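Local structure of SidF, inhibitor of growth family, member 3 (Legionella pneumophila subsp. pneumophila, 4FYE) at residues G464-L476 and Q567-I579. The protein probably dephosphorylates phosphatidylinositol phosphates, acting as a Legionella phosphoinositide phosphatase on membrane lipids. The protein carries 1 engineered substitution. Sequence-based numbering, arbitrary orientation.
Sequences GDYDKAGALHTLL and QINKALQELKEQI
Gln-578 reaches from helix 522-583 to the backbone around Lys-468, where its amide oxygen accepts that residue's N-H. The bond from Lys-468 N to Gln-578 OE1 measures 3.2 Å and is fairly straight at the hydrogen (159°), although the donor stands above the carbonyl plane. The same oxygen also packs closely against CA and CB of Tyr-466; the amide lies at the edge of the tyrosine ring, the two planes nearly perpendicular at 87°. On the same side of the ring, CD2 of Tyr-466 also meets Ile-579 CD1 at 3.7 Å.

The side chain of Lys-468 can be followed outward over the partner helix. Its CB lies 3.9 Å from Leu-575 CA and also near Gln-578 OE1; CG passes the carbonyl oxygen of Glu-574. A bend at chi2 (-55°) then carries the chain aslant across Glu-574, bringing CD within 3.6 Å of OE1 of that residue. At the tip, Lys-468 NZ remains 4.3 Å from Glu-574 OE1, beyond salt-bridge range, so any attraction is probably loose.

One turn on, Leu-472 enters as a knob into the hole formed by Ile-568, Ala-571, Leu-572 and Leu-575, its CD1 touching Leu-575 CD1 at 3.9 Å. Leu-475 and Leu-476 continue the apolar seam on Ile-568.

The two helical segments run roughly antiparallel, their axes coming within 8.7 Å of each other. Helix 590-614 backs the seam through Cys-603 against Leu-472 and Tyr-600 against Leu-572, while Leu-456 of helix 438-458 touches Leu-476, placing the pair among helices, with the loop residue Leu-674 also touching Ile-579, its centre about 33 Å from the centre of the chain.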
loop_
_atom_site.group_PDB
_atom_site.type_symbol
_atom_site.label_atom_id
_atom_site.label_comp_id
_atom_site.label_asym_id
_atom_site.label_seq_id
_atom_site.Cartn_x
_atom_site.Cartn_y
_atom_site.Cartn_z
ATOM N N GLY A 464 14.978 12.813 -31.026
ATOM C CA GLY A 464 15.506 13.936 -31.783
ATOM C C GLY A 464 14.457 14.518 -32.723
ATOM O O GLY A 464 14.410 15.735 -32.937
ATOM N N ASP A 465 13.597 13.648 -33.261
ATOM C CA ASP A 465 12.600 14.014 -34.289
ATOM C C ASP A 465 11.381 14.679 -33.667
ATOM O O ASP A 465 10.401 14.979 -34.356
ATOM C CB ASP A 465 12.180 12.757 -35.050
ATOM C CG ASP A 465 13.122 11.607 -34.788
ATOM O OD1 ASP A 465 12.994 10.963 -33.700
ATOM O OD2 ASP A 465 14.007 11.395 -35.647
ATOM N N TYR A 466 11.484 14.916 -32.357
ATOM C CA TYR A 466 10.435 15.509 -31.554
ATOM C C TYR A 466 11.043 16.690 -30.781
ATOM O O TYR A 466 11.687 16.539 -29.736
ATOM C CB TYR A 466 9.883 14.430 -30.631
ATOM C CG TYR A 466 9.581 13.129 -31.378
ATOM C CD1 TYR A 466 10.532 12.090 -31.476
ATOM C CD2 TYR A 466 8.349 12.948 -32.007
ATOM C CE1 TYR A 466 10.245 10.921 -32.123
ATOM C CE2 TYR A 466 8.053 11.775 -32.688
ATOM C CZ TYR A 466 8.998 10.785 -32.726
ATOM O OH TYR A 466 8.651 9.657 -33.281
ATOM N N ASP A 467 10.866 17.874 -31.341
ATOM C CA ASP A 467 11.543 19.055 -30.839
ATOM C C ASP A 467 10.743 19.714 -29.737
ATOM O O ASP A 467 11.259 20.587 -29.042
ATOM C CB ASP A 467 11.781 20.045 -31.971
ATOM C CG ASP A 467 10.724 19.943 -33.050
ATOM O OD1 ASP A 467 10.773 18.927 -33.781
ATOM O OD2 ASP A 467 9.851 20.849 -33.159
ATOM N N LYS A 468 9.484 19.303 -29.565
ATOM C CA LYS A 468 8.639 19.902 -28.526
ATOM C C LYS A 468 8.980 19.299 -27.180
ATOM O O LYS A 468 8.560 19.798 -26.141
ATOM C CB LYS A 468 7.140 19.753 -28.831
ATOM C CG LYS A 468 6.597 20.594 -29.991
ATOM C CD LYS A 468 6.864 22.093 -29.860
ATOM C CE LYS A 468 6.984 22.755 -31.226
ATOM N NZ LYS A 468 7.773 24.022 -31.198
ATOM N N ALA A 469 9.746 18.214 -27.226
ATOM C CA ALA A 469 10.210 17.529 -26.032
ATOM C C ALA A 469 11.420 18.261 -25.488
ATOM O O ALA A 469 11.489 18.564 -24.291
ATOM C CB ALA A 469 10.544 16.067 -26.329
ATOM N N GLY A 470 12.366 18.560 -26.372
ATOM C CA GLY A 470 13.510 19.378 -25.995
ATOM C C GLY A 470 13.009 20.645 -25.322
ATOM O O GLY A 470 13.445 20.992 -24.216
ATOM N N ALA A 471 12.066 21.319 -25.980
ATOM C CA ALA A 471 11.549 22.580 -25.493
ATOM C C ALA A 471 10.863 22.444 -24.119
ATOM O O ALA A 471 10.818 23.399 -23.356
ATOM C CB ALA A 471 10.609 23.178 -26.518
ATOM N N LEU A 472 10.361 21.263 -23.786
ATOM C CA LEU A 472 9.709 21.066 -22.472
ATOM C C LEU A 472 10.805 20.858 -21.439
ATOM O O LEU A 472 10.810 21.448 -20.343
ATOM C CB LEU A 472 8.793 19.840 -22.504
ATOM C CG LEU A 472 7.501 19.839 -21.676
ATOM C CD1 LEU A 472 7.119 18.398 -21.400
ATOM C CD2 LEU A 472 7.520 20.655 -20.377
ATOM N N HIS A 473 11.748 20.015 -21.838
ATOM C CA HIS A 473 12.866 19.649 -21.011
ATOM C C HIS A 473 13.557 20.898 -20.531
ATOM O O HIS A 473 13.685 21.092 -19.321
ATOM C CB HIS A 473 13.794 18.757 -21.809
ATOM C CG HIS A 473 15.005 18.310 -21.055
ATOM N ND1 HIS A 473 15.404 18.896 -19.918
ATOM C CD2 HIS A 473 15.936 17.312 -21.331
ATOM C CE1 HIS A 473 16.518 18.291 -19.471
ATOM N NE2 HIS A 473 16.841 17.321 -20.338
ATOM N N THR A 474 13.976 21.765 -21.471
ATOM C CA THR A 474 14.627 23.070 -21.164
ATOM C C THR A 474 13.907 23.769 -20.027
ATOM O O THR A 474 14.536 24.154 -19.037
ATOM C CB THR A 474 14.658 24.014 -22.390
ATOM O OG1 THR A 474 15.652 23.562 -23.307
ATOM C CG2 THR A 474 14.964 25.490 -21.992
ATOM N N LEU A 475 12.587 23.897 -20.171
ATOM C CA LEU A 475 11.753 24.559 -19.173
ATOM C C LEU A 475 11.661 23.825 -17.839
ATOM O O LEU A 475 11.579 24.471 -16.780
ATOM C CB LEU A 475 10.358 24.817 -19.739
ATOM C CG LEU A 475 10.294 25.713 -20.995
ATOM C CD1 LEU A 475 8.842 26.034 -21.330
ATOM C CD2 LEU A 475 11.087 27.012 -20.854
ATOM N N LEU A 476 11.687 22.491 -17.884
ATOM C CA LEU A 476 11.497 21.716 -16.663
ATOM C C LEU A 476 12.731 21.673 -15.828
ATOM O O LEU A 476 12.660 21.337 -14.646
ATOM C CB LEU A 476 11.048 20.289 -16.949
ATOM C CG LEU A 476 9.576 20.095 -17.294
ATOM C CD1 LEU A 476 9.196 18.690 -16.868
ATOM C CD2 LEU A 476 8.669 21.148 -16.651
ATOM N N GLN A 567 3.624 28.747 -19.610
ATOM C CA GLN A 567 4.315 28.163 -20.768
ATOM C C GLN A 567 4.672 26.683 -20.606
ATOM O O GLN A 567 4.729 25.934 -21.596
ATOM C CB GLN A 567 5.624 28.896 -21.109
ATOM C CG GLN A 567 5.704 30.380 -20.805
ATOM C CD GLN A 567 7.153 30.860 -20.754
ATOM O OE1 GLN A 567 7.518 31.662 -19.891
ATOM N NE2 GLN A 567 7.991 30.352 -21.664
ATOM N N ILE A 568 4.974 26.272 -19.381
ATOM C CA ILE A 568 5.237 24.873 -19.138
ATOM C C ILE A 568 4.032 24.113 -19.675
ATOM O O ILE A 568 4.172 23.134 -20.395
ATOM C CB ILE A 568 5.502 24.634 -17.654
ATOM C CG1 ILE A 568 6.872 25.235 -17.283
ATOM C CG2 ILE A 568 5.485 23.156 -17.356
ATOM C CD1 ILE A 568 7.077 25.512 -15.801
ATOM N N ASN A 569 2.857 24.656 -19.408
ATOM C CA ASN A 569 1.608 24.054 -19.852
ATOM C C ASN A 569 1.364 24.118 -21.362
ATOM O O ASN A 569 1.043 23.099 -21.980
ATOM C CB ASN A 569 0.418 24.669 -19.103
ATOM C CG ASN A 569 0.430 24.360 -17.604
ATOM O OD1 ASN A 569 1.022 23.388 -17.156
ATOM N ND2 ASN A 569 -0.228 25.209 -16.827
ATOM N N LYS A 570 1.503 25.311 -21.957
ATOM C CA LYS A 570 1.400 25.441 -23.408
ATOM C C LYS A 570 2.390 24.464 -24.060
ATOM O O LYS A 570 2.045 23.846 -25.062
ATOM C CB LYS A 570 1.614 26.890 -23.886
ATOM C CG LYS A 570 1.264 27.196 -25.359
ATOM C CD LYS A 570 -0.108 27.858 -25.568
ATOM C CE LYS A 570 -1.304 26.976 -25.156
ATOM N NZ LYS A 570 -2.619 27.626 -25.466
ATOM N N ALA A 571 3.583 24.295 -23.475
ATOM C CA ALA A 571 4.613 23.368 -24.004
ATOM C C ALA A 571 4.227 21.886 -23.881
ATOM O O ALA A 571 4.432 21.113 -24.820
ATOM C CB ALA A 571 5.949 23.607 -23.327
ATOM N N LEU A 572 3.687 21.501 -22.721
ATOM C CA LEU A 572 3.182 20.133 -22.483
ATOM C C LEU A 572 2.099 19.755 -23.508
ATOM O O LEU A 572 2.142 18.696 -24.122
ATOM C CB LEU A 572 2.605 20.055 -21.086
ATOM C CG LEU A 572 3.019 18.889 -20.176
ATOM C CD1 LEU A 572 2.145 18.912 -18.929
ATOM C CD2 LEU A 572 2.936 17.506 -20.797
ATOM N N GLN A 573 1.146 20.652 -23.695
ATOM C CA GLN A 573 0.101 20.517 -24.694
ATOM C C GLN A 573 0.639 20.411 -26.178
ATOM O O GLN A 573 0.124 19.616 -26.989
ATOM C CB GLN A 573 -0.841 21.717 -24.527
ATOM C CG GLN A 573 -2.130 21.649 -25.321
ATOM C CD GLN A 573 -2.856 22.985 -25.331
ATOM O OE1 GLN A 573 -2.487 23.920 -26.070
ATOM N NE2 GLN A 573 -3.893 23.091 -24.501
ATOM N N GLU A 574 1.656 21.199 -26.540
ATOM C CA GLU A 574 2.287 21.045 -27.872
ATOM C C GLU A 574 3.031 19.693 -27.960
ATOM O O GLU A 574 2.988 19.017 -29.007
ATOM C CB GLU A 574 3.236 22.222 -28.229
ATOM C CG GLU A 574 2.599 23.612 -28.394
ATOM C CD GLU A 574 3.633 24.727 -28.577
ATOM O OE1 GLU A 574 4.788 24.541 -28.140
ATOM O OE2 GLU A 574 3.319 25.796 -29.159
ATOM N N LEU A 575 3.686 19.281 -26.863
ATOM C CA LEU A 575 4.308 17.959 -26.846
ATOM C C LEU A 575 3.262 16.892 -27.129
ATOM O O LEU A 575 3.487 16.014 -27.960
ATOM C CB LEU A 575 5.037 17.647 -25.541
ATOM C CG LEU A 575 6.289 16.743 -25.640
ATOM C CD1 LEU A 575 6.458 15.948 -24.353
ATOM C CD2 LEU A 575 6.279 15.785 -26.814
ATOM N N LYS A 576 2.114 17.003 -26.470
ATOM C CA LYS A 576 1.028 16.047 -26.671
ATOM C C LYS A 576 0.599 16.089 -28.139
ATOM O O LYS A 576 0.521 15.057 -28.803
ATOM C CB LYS A 576 -0.162 16.356 -25.730
ATOM C CG LYS A 576 -1.246 15.279 -25.642
ATOM C CD LYS A 576 -2.617 15.849 -25.257
ATOM C CE LYS A 576 -3.660 14.738 -25.092
ATOM N NZ LYS A 576 -3.507 13.974 -23.818
ATOM N N GLU A 577 0.336 17.295 -28.629
ATOM C CA GLU A 577 -0.016 17.523 -30.029
ATOM C C GLU A 577 0.837 16.742 -31.048
ATOM O O GLU A 577 0.295 16.199 -32.019
ATOM C CB GLU A 577 -0.035 19.030 -30.339
ATOM C CG GLU A 577 -1.440 19.604 -30.526
ATOM C CD GLU A 577 -1.709 20.868 -29.714
ATOM O OE1 GLU A 577 -2.500 20.792 -28.753
ATOM O OE2 GLU A 577 -1.144 21.938 -30.014
ATOM N N GLN A 578 2.153 16.665 -30.833
ATOM C CA GLN A 578 3.001 15.969 -31.804
ATOM C C GLN A 578 3.141 14.470 -31.533
ATOM O O GLN A 578 3.344 13.671 -32.446
ATOM C CB GLN A 578 4.368 16.662 -31.986
ATOM C CG GLN A 578 5.530 16.203 -31.106
ATOM C CD GLN A 578 6.890 16.746 -31.580
ATOM O OE1 GLN A 578 7.843 16.847 -30.801
ATOM N NE2 GLN A 578 6.979 17.109 -32.860
ATOM N N ILE A 579 2.974 14.104 -30.275
ATOM C CA ILE A 579 3.259 12.769 -29.770
ATOM C C ILE A 579 2.084 11.837 -30.040
ATOM O O ILE A 579 2.230 10.713 -30.512
ATOM C CB ILE A 579 3.676 12.942 -28.266
ATOM C CG1 ILE A 579 5.210 13.011 -28.171
ATOM C CG2 ILE A 579 3.052 11.977 -27.263
ATOM C CD1 ILE A 579 5.935 12.235 -29.245
#